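Ferric-siderophore receptor protein (Streptomyces coelicolor, PDB 2X4L) probably binds ferric siderophores outside the cell membrane and delivers them for uptake, as a solute-binding protein of the iron-transport type. Local coordinates at residues Leu41-Val54 with Tyr106-Thr118. Residues are numbered along the deposited sequence; the frame is centred on the assembly and turned at random.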
loop_
_atom_site.group_PDB
_atom_site.type_symbol
_atom_site.label_atom_id
_atom_site.label_comp_id
_atom_site.label_asym_id
_atom_site.label_seq_id
_atom_site.Cartn_x
_atom_site.Cartn_y
_atom_site.Cartn_z
ATOM N N LEU A 41 20.546 -4.675 -17.978
ATOM C CA LEU A 41 21.523 -5.712 -17.502
ATOM C C LEU A 41 21.671 -6.719 -18.587
ATOM O O LEU A 41 20.806 -6.867 -19.446
ATOM C CB LEU A 41 21.003 -6.382 -16.217
ATOM C CG LEU A 41 20.729 -5.387 -15.064
ATOM C CD1 LEU A 41 20.220 -6.165 -13.875
ATOM C CD2 LEU A 41 21.987 -4.538 -14.737
ATOM N N ASP A 42 22.773 -7.439 -18.560
ATOM C CA ASP A 42 23.029 -8.361 -19.644
ATOM C C ASP A 42 22.158 -9.603 -19.491
ATOM O O ASP A 42 21.983 -10.371 -20.458
ATOM C CB ASP A 42 24.485 -8.753 -19.555
ATOM C CG ASP A 42 25.394 -7.773 -20.249
ATOM O OD1 ASP A 42 24.957 -6.659 -20.570
ATOM O OD2 ASP A 42 26.551 -8.130 -20.548
ATOM N N LYS A 43 21.656 -9.848 -18.273
ATOM C CA LYS A 43 20.755 -10.975 -18.096
ATOM C C LYS A 43 19.653 -10.515 -17.201
ATOM O O LYS A 43 19.860 -9.540 -16.480
ATOM C CB LYS A 43 21.453 -12.136 -17.448
ATOM C CG LYS A 43 22.052 -11.800 -16.143
ATOM C CD LYS A 43 22.633 -13.093 -15.481
ATOM C CE LYS A 43 22.614 -13.012 -13.952
ATOM N NZ LYS A 43 21.181 -12.883 -13.442
ATOM N N VAL A 44 18.548 -11.268 -17.162
ATOM C CA VAL A 44 17.452 -10.980 -16.249
ATOM C C VAL A 44 17.969 -11.202 -14.836
ATOM O O VAL A 44 18.542 -12.263 -14.542
ATOM C CB VAL A 44 16.219 -11.910 -16.520
ATOM C CG1 VAL A 44 15.122 -11.664 -15.518
ATOM C CG2 VAL A 44 15.670 -11.645 -17.942
ATOM N N PRO A 45 17.777 -10.226 -13.926
ATOM C CA PRO A 45 18.375 -10.438 -12.546
ATOM C C PRO A 45 17.760 -11.620 -11.829
ATOM O O PRO A 45 16.532 -11.736 -11.762
ATOM C CB PRO A 45 18.094 -9.135 -11.812
ATOM C CG PRO A 45 17.067 -8.367 -12.635
ATOM C CD PRO A 45 17.125 -8.918 -14.095
ATOM N N ALA A 46 18.615 -12.473 -11.324
ATOM C CA ALA A 46 18.282 -13.620 -10.571
ATOM C C ALA A 46 18.209 -13.217 -9.098
ATOM O O ALA A 46 17.483 -13.872 -8.336
ATOM C CB ALA A 46 19.399 -14.618 -10.754
ATOM N N ASN A 47 18.999 -12.198 -8.679
ATOM C CA ASN A 47 19.081 -11.848 -7.196
ATOM C C ASN A 47 18.457 -10.508 -6.966
ATOM O O ASN A 47 19.133 -9.465 -6.990
ATOM C CB ASN A 47 20.546 -11.804 -6.753
ATOM C CG ASN A 47 21.259 -13.148 -6.858
ATOM O OD1 ASN A 47 20.651 -14.193 -7.096
ATOM N ND2 ASN A 47 22.535 -13.117 -6.728
ATOM N N ILE A 48 17.146 -10.505 -6.740
ATOM C CA ILE A 48 16.372 -9.324 -6.596
ATOM C C ILE A 48 16.224 -9.035 -5.092
ATOM O O ILE A 48 15.991 -9.973 -4.292
ATOM C CB ILE A 48 14.941 -9.573 -7.203
ATOM C CG1 ILE A 48 15.066 -9.853 -8.708
ATOM C CG2 ILE A 48 14.032 -8.343 -6.917
ATOM C CD1 ILE A 48 13.725 -10.341 -9.263
ATOM N N VAL A 49 16.371 -7.781 -4.726
ATOM C CA VAL A 49 16.005 -7.347 -3.376
ATOM C C VAL A 49 14.925 -6.325 -3.472
ATOM O O VAL A 49 14.990 -5.458 -4.339
ATOM C CB VAL A 49 17.262 -6.804 -2.653
ATOM C CG1 VAL A 49 16.932 -6.111 -1.332
ATOM C CG2 VAL A 49 18.316 -7.937 -2.451
ATOM N N ALA A 50 13.904 -6.451 -2.658
ATOM C CA ALA A 50 12.781 -5.514 -2.780
ATOM C C ALA A 50 12.197 -5.086 -1.437
ATOM O O ALA A 50 12.224 -5.866 -0.462
ATOM C CB ALA A 50 11.668 -6.202 -3.617
ATOM N N PHE A 51 11.567 -3.931 -1.402
ATOM C CA PHE A 51 10.751 -3.560 -0.279
ATOM C C PHE A 51 9.733 -4.720 -0.103
ATOM O O PHE A 51 9.229 -5.261 -1.087
ATOM C CB PHE A 51 10.025 -2.251 -0.612
ATOM C CG PHE A 51 9.052 -1.860 0.468
ATOM C CD1 PHE A 51 9.542 -1.469 1.706
ATOM C CD2 PHE A 51 7.690 -1.822 0.213
ATOM C CE1 PHE A 51 8.675 -1.146 2.737
ATOM C CE2 PHE A 51 6.814 -1.491 1.254
ATOM C CZ PHE A 51 7.305 -1.137 2.533
ATOM N N THR A 52 9.447 -5.039 1.179
ATOM C CA THR A 52 8.601 -6.203 1.418
ATOM C C THR A 52 7.322 -6.160 0.557
ATOM O O THR A 52 6.931 -7.172 -0.006
ATOM C CB THR A 52 8.270 -6.278 2.870
ATOM O OG1 THR A 52 9.537 -6.420 3.534
ATOM C CG2 THR A 52 7.394 -7.538 3.150
ATOM N N GLY A 53 6.627 -5.002 0.505
ATOM C CA GLY A 53 5.338 -4.947 -0.233
ATOM C C GLY A 53 5.530 -5.172 -1.720
ATOM O O GLY A 53 4.576 -5.661 -2.382
ATOM N N VAL A 54 6.660 -4.764 -2.261
ATOM C CA VAL A 54 6.970 -5.016 -3.679
ATOM C C VAL A 54 7.309 -6.491 -3.899
ATOM O O VAL A 54 6.787 -7.177 -4.814
ATOM C CB VAL A 54 8.128 -4.110 -4.155
ATOM C CG1 VAL A 54 8.605 -4.534 -5.576
ATOM C CG2 VAL A 54 7.621 -2.660 -4.159
ATOM N N TYR A 106 22.947 -7.008 2.912
ATOM C CA TYR A 106 22.496 -6.821 1.544
ATOM C C TYR A 106 23.622 -7.255 0.544
ATOM O O TYR A 106 23.318 -7.926 -0.407
ATOM C CB TYR A 106 22.179 -5.342 1.408
ATOM C CG TYR A 106 21.781 -4.847 0.050
ATOM C CD1 TYR A 106 20.826 -5.503 -0.710
ATOM C CD2 TYR A 106 22.386 -3.707 -0.515
ATOM C CE1 TYR A 106 20.446 -5.004 -1.974
ATOM C CE2 TYR A 106 22.007 -3.221 -1.746
ATOM C CZ TYR A 106 20.997 -3.860 -2.465
ATOM O OH TYR A 106 20.581 -3.465 -3.725
ATOM N N ALA A 107 24.859 -6.784 0.806
ATOM C CA ALA A 107 25.952 -7.183 -0.068
ATOM C C ALA A 107 26.106 -8.691 -0.170
ATOM O O ALA A 107 26.431 -9.207 -1.256
ATOM C CB ALA A 107 27.240 -6.610 0.455
ATOM N N SER A 108 25.884 -9.383 0.963
ATOM C CA SER A 108 26.029 -10.839 1.008
ATOM C C SER A 108 25.058 -11.570 0.057
ATOM O O SER A 108 25.291 -12.754 -0.281
ATOM C CB SER A 108 25.941 -11.353 2.440
ATOM O OG SER A 108 24.601 -11.516 2.754
ATOM N N LEU A 109 23.982 -10.899 -0.397
ATOM C CA LEU A 109 23.013 -11.507 -1.322
ATOM C C LEU A 109 23.460 -11.376 -2.731
ATOM O O LEU A 109 22.728 -11.846 -3.605
ATOM C CB LEU A 109 21.577 -10.877 -1.151
ATOM C CG LEU A 109 21.071 -10.951 0.319
ATOM C CD1 LEU A 109 19.716 -10.360 0.316
ATOM C CD2 LEU A 109 20.933 -12.398 0.823
ATOM N N ALA A 110 24.615 -10.743 -3.026
ATOM C CA ALA A 110 25.021 -10.501 -4.405
ATOM C C ALA A 110 23.905 -9.874 -5.250
ATOM O O ALA A 110 23.456 -10.379 -6.266
ATOM C CB ALA A 110 25.534 -11.839 -5.014
ATOM N N PRO A 111 23.353 -8.760 -4.770
ATOM C CA PRO A 111 22.151 -8.208 -5.358
ATOM C C PRO A 111 22.376 -7.715 -6.775
ATOM O O PRO A 111 23.436 -7.122 -7.098
ATOM C CB PRO A 111 21.787 -7.014 -4.435
ATOM C CG PRO A 111 23.116 -6.601 -3.880
ATOM C CD PRO A 111 23.882 -7.886 -3.709
ATOM N N GLU A 112 21.387 -7.928 -7.627
ATOM C CA GLU A 112 21.433 -7.501 -9.052
ATOM C C GLU A 112 20.495 -6.319 -9.333
ATOM O O GLU A 112 20.701 -5.550 -10.251
ATOM C CB GLU A 112 21.180 -8.675 -10.006
ATOM C CG GLU A 112 22.408 -9.618 -10.043
ATOM C CD GLU A 112 22.099 -10.956 -10.570
ATOM O OE1 GLU A 112 21.020 -11.522 -10.425
ATOM O OE2 GLU A 112 23.088 -11.537 -11.092
ATOM N N VAL A 113 19.446 -6.164 -8.533
ATOM C CA VAL A 113 18.558 -4.984 -8.652
ATOM C C VAL A 113 17.845 -4.891 -7.318
ATOM O O VAL A 113 17.511 -5.882 -6.674
ATOM C CB VAL A 113 17.543 -5.154 -9.881
ATOM C CG1 VAL A 113 16.532 -6.317 -9.611
ATOM C CG2 VAL A 113 16.836 -3.829 -10.218
ATOM N N LEU A 114 17.598 -3.656 -6.921
ATOM C CA LEU A 114 16.726 -3.304 -5.755
ATOM C C LEU A 114 15.459 -2.648 -6.303
ATOM O O LEU A 114 15.487 -1.786 -7.195
ATOM C CB LEU A 114 17.507 -2.315 -4.878
ATOM C CG LEU A 114 16.719 -1.902 -3.643
ATOM C CD1 LEU A 114 17.643 -1.699 -2.416
ATOM C CD2 LEU A 114 15.926 -0.592 -3.894
ATOM N N ILE A 115 14.321 -3.064 -5.759
ATOM C CA ILE A 115 13.012 -2.587 -6.309
ATOM C C ILE A 115 12.171 -2.077 -5.120
ATOM O O ILE A 115 11.988 -2.830 -4.142
ATOM C CB ILE A 115 12.270 -3.733 -7.035
ATOM C CG1 ILE A 115 13.224 -4.474 -8.013
ATOM C CG2 ILE A 115 10.970 -3.145 -7.744
ATOM C CD1 ILE A 115 12.448 -5.559 -8.836
ATOM N N THR A 116 11.653 -0.887 -5.228
ATOM C CA THR A 116 10.757 -0.371 -4.208
ATOM C C THR A 116 9.777 0.600 -4.803
ATOM O O THR A 116 9.778 0.820 -6.052
ATOM C CB THR A 116 11.614 0.246 -3.076
ATOM O OG1 THR A 116 10.748 0.535 -1.939
ATOM C CG2 THR A 116 12.386 1.555 -3.481
ATOM N N THR A 117 8.932 1.166 -3.976
ATOM C CA THR A 117 8.007 2.169 -4.409
ATOM C C THR A 117 8.584 3.535 -4.118
ATOM O O THR A 117 9.653 3.696 -3.531
ATOM C CB THR A 117 6.681 1.966 -3.624
ATOM O OG1 THR A 117 6.943 1.870 -2.213
ATOM C CG2 THR A 117 5.928 0.751 -4.155
ATOM N N THR A 118 7.874 4.560 -4.605
ATOM C CA THR A 118 8.271 5.953 -4.296
ATOM C C THR A 118 7.019 6.843 -4.102
ATOM O O THR A 118 6.043 6.640 -4.814
ATOM C CB THR A 118 9.256 6.605 -5.322
ATOM O OG1 THR A 118 9.545 7.948 -4.880
ATOM C CG2 THR A 118 8.635 6.647 -6.710
#
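Leu41 rests its CD1 methyl on the carbonyl O of Glu112, and the side chain of Lys43 crosses that of Glu112 at about a right angle. The lysine chain bends at its last torsion (chi4 62°), which lets NZ donate to Val44 O while forming a long salt bridge to Glu112 OE2 at 3.3 Å. Pro45 lays its ring against Glu112 CB and Val113 CG1, with Trp29 of strand 29-32 touching Pro45 and Val113. The backbone then directs two successive N-H groups onto one carboxylate oxygen: Ala46 N reaches Glu112 OE1 at 2.7 Å, nearly along the C-O axis, and Asn47 N arrives at 2.8 Å from the opposite face of the carboxylate plane, on its anti side. An alanine in place of Glu112 would probably leave Ala46 N and Asn47 N without their shared acceptor and Lys43 without its counter-charge. Asn47 O takes Glu112 N in return, while its ND2 gives a straight bond (165°) to Ala110 O, which lies in the amide plane, though ND2 stands above the Ala110 carbonyl plane; OD1 is occupied by Lys66. From here strands 48-51 and 113-118 run parallel in the five-stranded sheet of one lobe of the binding-protein fold, where 48-51 lies between 67-69 and 113-118, with 92-95 and 142-146 outermost. Ile48 lies alongside Val113 and sets CG2 on Ile115 CD1. On the other face Val49 CG2, placed beside the backbone N by chi1 170°, meets the Tyr106 ring edge in plane, 3.7 Å from CE1; Pro111 CG covers one face of that ring. Val49 bonds through N to Val113 O and through O to Ile115 N. Phe51 N closes on Ile115 O at 3.0 Å, and its CB meets Thr116 OG1, itself bonded to Trp126 O. Past this N-cap residue, Val54 presses CG1 tightly onto Ile115 CG2 (3.5 Å).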